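Local coordinates for protein 3-oxo-tetronate kinase (Cupriavidus necator, PDB 5DMH) that phosphorylates 3-oxo-tetronate at the expense of ATP, giving 3-oxo-tetronate 4-phosphate and ADP, at residues L242-A247 and P263-R268. Residues are numbered along the deposited sequence; the frame is centred on the assembly and turned at random.
Sequences LGEACA and PENFRR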
loop_
_atom_site.group_PDB
_atom_site.type_symbol
_atom_site.label_atom_id
_atom_site.label_comp_id
_atom_site.label_asym_id
_atom_site.label_seq_id
_atom_site.Cartn_x
_atom_site.Cartn_y
_atom_site.Cartn_z
ATOM N N LEU A 242 -10.504 17.052 6.448
ATOM C CA LEU A 242 -9.973 16.215 7.513
ATOM C C LEU A 242 -8.479 16.506 7.747
ATOM O O LEU A 242 -8.039 16.667 8.884
ATOM C CB LEU A 242 -10.218 14.734 7.179
ATOM C CG LEU A 242 -11.663 14.219 7.339
ATOM C CD1 LEU A 242 -11.852 12.904 6.588
ATOM C CD2 LEU A 242 -12.005 14.053 8.805
ATOM N N GLY A 243 -7.706 16.580 6.666
ATOM C CA GLY A 243 -6.293 16.911 6.755
ATOM C C GLY A 243 -6.031 18.216 7.507
ATOM O O GLY A 243 -5.211 18.286 8.425
ATOM N N GLU A 244 -6.753 19.262 7.124
ATOM C CA GLU A 244 -6.643 20.538 7.810
ATOM C C GLU A 244 -7.088 20.426 9.274
ATOM O O GLU A 244 -6.417 20.944 10.145
ATOM C CB GLU A 244 -7.437 21.621 7.076
ATOM C CG GLU A 244 -7.253 22.994 7.693
ATOM C CD GLU A 244 -8.035 24.098 7.003
ATOM O OE1 GLU A 244 -8.565 23.901 5.890
ATOM O OE2 GLU A 244 -8.125 25.177 7.604
ATOM N N ALA A 245 -8.206 19.755 9.549
ATOM C CA ALA A 245 -8.686 19.612 10.929
ATOM C C ALA A 245 -7.699 18.863 11.821
ATOM O O ALA A 245 -7.626 19.108 13.039
ATOM C CB ALA A 245 -10.010 18.933 10.957
ATOM N N CYS A 246 -6.929 17.970 11.207
ATOM C CA CYS A 246 -5.951 17.157 11.923
ATOM C C CYS A 246 -4.522 17.712 11.895
ATOM O O CYS A 246 -3.593 16.992 12.212
ATOM C CB CYS A 246 -5.951 15.726 11.367
ATOM S SG CYS A 246 -7.496 14.818 11.631
ATOM N N ALA A 247 -4.357 18.988 11.564
ATOM C CA ALA A 247 -3.035 19.595 11.500
ATOM C C ALA A 247 -2.288 19.425 12.819
ATOM O O ALA A 247 -1.061 19.361 12.830
ATOM C CB ALA A 247 -3.157 21.075 11.165
ATOM N N PRO A 263 0.465 18.199 3.069
ATOM C CA PRO A 263 1.463 19.189 2.626
ATOM C C PRO A 263 0.992 20.621 2.766
ATOM O O PRO A 263 1.757 21.499 3.158
ATOM C CB PRO A 263 1.665 18.825 1.149
ATOM C CG PRO A 263 1.395 17.378 1.099
ATOM C CD PRO A 263 0.234 17.171 2.042
ATOM N N GLU A 264 -0.270 20.876 2.471
ATOM C CA GLU A 264 -0.784 22.231 2.604
ATOM C C GLU A 264 -0.715 22.721 4.054
ATOM O O GLU A 264 -0.424 23.890 4.295
ATOM C CB GLU A 264 -2.207 22.323 2.062
ATOM C CG GLU A 264 -2.763 23.714 2.043
ATOM C CD GLU A 264 -2.054 24.624 1.058
ATOM O OE1 GLU A 264 -1.435 24.107 0.108
ATOM O OE2 GLU A 264 -2.120 25.861 1.235
ATOM N N ASN A 265 -0.986 21.851 5.029
ATOM C CA ASN A 265 -0.788 22.236 6.429
ATOM C C ASN A 265 0.617 22.780 6.683
ATOM O O ASN A 265 0.781 23.804 7.336
ATOM C CB ASN A 265 -1.003 21.058 7.369
ATOM C CG ASN A 265 -2.444 20.624 7.456
ATOM O OD1 ASN A 265 -3.391 21.418 7.251
ATOM N ND2 ASN A 265 -2.630 19.351 7.802
ATOM N N PHE A 266 1.636 22.087 6.189
ATOM C CA PHE A 266 3.011 22.519 6.461
ATOM C C PHE A 266 3.338 23.813 5.721
ATOM O O PHE A 266 4.043 24.666 6.232
ATOM C CB PHE A 266 4.009 21.406 6.119
ATOM C CG PHE A 266 3.837 20.174 6.968
ATOM C CD1 PHE A 266 4.104 20.222 8.329
ATOM C CD2 PHE A 266 3.402 18.987 6.419
ATOM C CE1 PHE A 266 3.934 19.094 9.119
ATOM C CE2 PHE A 266 3.221 17.839 7.217
ATOM C CZ PHE A 266 3.490 17.904 8.558
ATOM N N ARG A 267 2.811 23.962 4.517
ATOM C CA ARG A 267 2.994 25.201 3.772
ATOM C C ARG A 267 2.387 26.378 4.530
ATOM O O ARG A 267 3.023 27.427 4.700
ATOM C CB ARG A 267 2.364 25.075 2.381
ATOM C CG ARG A 267 3.230 24.342 1.381
ATOM C CD ARG A 267 2.738 24.553 -0.038
ATOM N NE ARG A 267 1.467 23.870 -0.285
ATOM C CZ ARG A 267 1.340 22.609 -0.679
ATOM N NH1 ARG A 267 2.408 21.846 -0.898
ATOM N NH2 ARG A 267 0.125 22.098 -0.866
ATOM N N ARG A 268 1.161 26.198 4.990
ATOM C CA ARG A 268 0.466 27.239 5.746
ATOM C C ARG A 268 1.212 27.632 7.013
ATOM O O ARG A 268 1.181 28.786 7.444
ATOM C CB ARG A 268 -0.916 26.741 6.134
ATOM C CG ARG A 268 -2.010 27.568 5.553
ATOM C CD ARG A 268 -2.711 26.834 4.468
ATOM N NE ARG A 268 -3.959 26.257 4.950
ATOM C CZ ARG A 268 -4.992 25.960 4.169
ATOM N NH1 ARG A 268 -6.083 25.433 4.700
ATOM N NH2 ARG A 268 -4.937 26.192 2.860
#
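The carbonyl oxygen of Gly243 accepts a hydrogen bond from the side-chain N-H of Asn265, ND2 to O 2.9 Å, in a nearly straight line (170° at the hydrogen). Gly243 O lies close to the amide plane of Asn265, whereas ND2 stands well above the plane of the peptide carbonyl. Gly243 O belongs to the last turn of helix 236-245, where the Cys246 N-H reaches back to it only weakly, and Asn265 of helix 262-268 gives this oxygen a shorter bond. Gly243 contributes through its backbone carbonyl, and having no side chain it turns bare backbone toward helix 262-268. Asn265 CG lies anti to its own carbonyl carbon (chi1 -70°), which directs the short amide toward the end of helix 236-245; OD1 then rests 3.4 Å from Glu244 CA, and the methyl CB of Ala247 packs 3.8 Å from Asn265 CG. A small alanine suits this spot beside the amide.

Farther out, Glu244 and Arg268 form a salt bridge, OE1 to NH1 3.2 Å. The glutamate chain is extended while the arginine bends at chi2 and chi3, and their flat ends are nearly perpendicular, with OE1 at the guanidinium edge. Glu264 continues the network: its OE2 takes a longer bond from Arg268 NH2, and its OE1 is held by both NE and NH2 of Arg267, whose NH1 reaches the carbonyl oxygen of Asn54.

The two helices, joined through strand 251-254 of the sugar-binding domain, thus meet at the surface, away from the nucleotide site. The straight amide bond gives the contact its directional link, while the outer charges, probably weakened by solvent, may add a less geometrically demanding one.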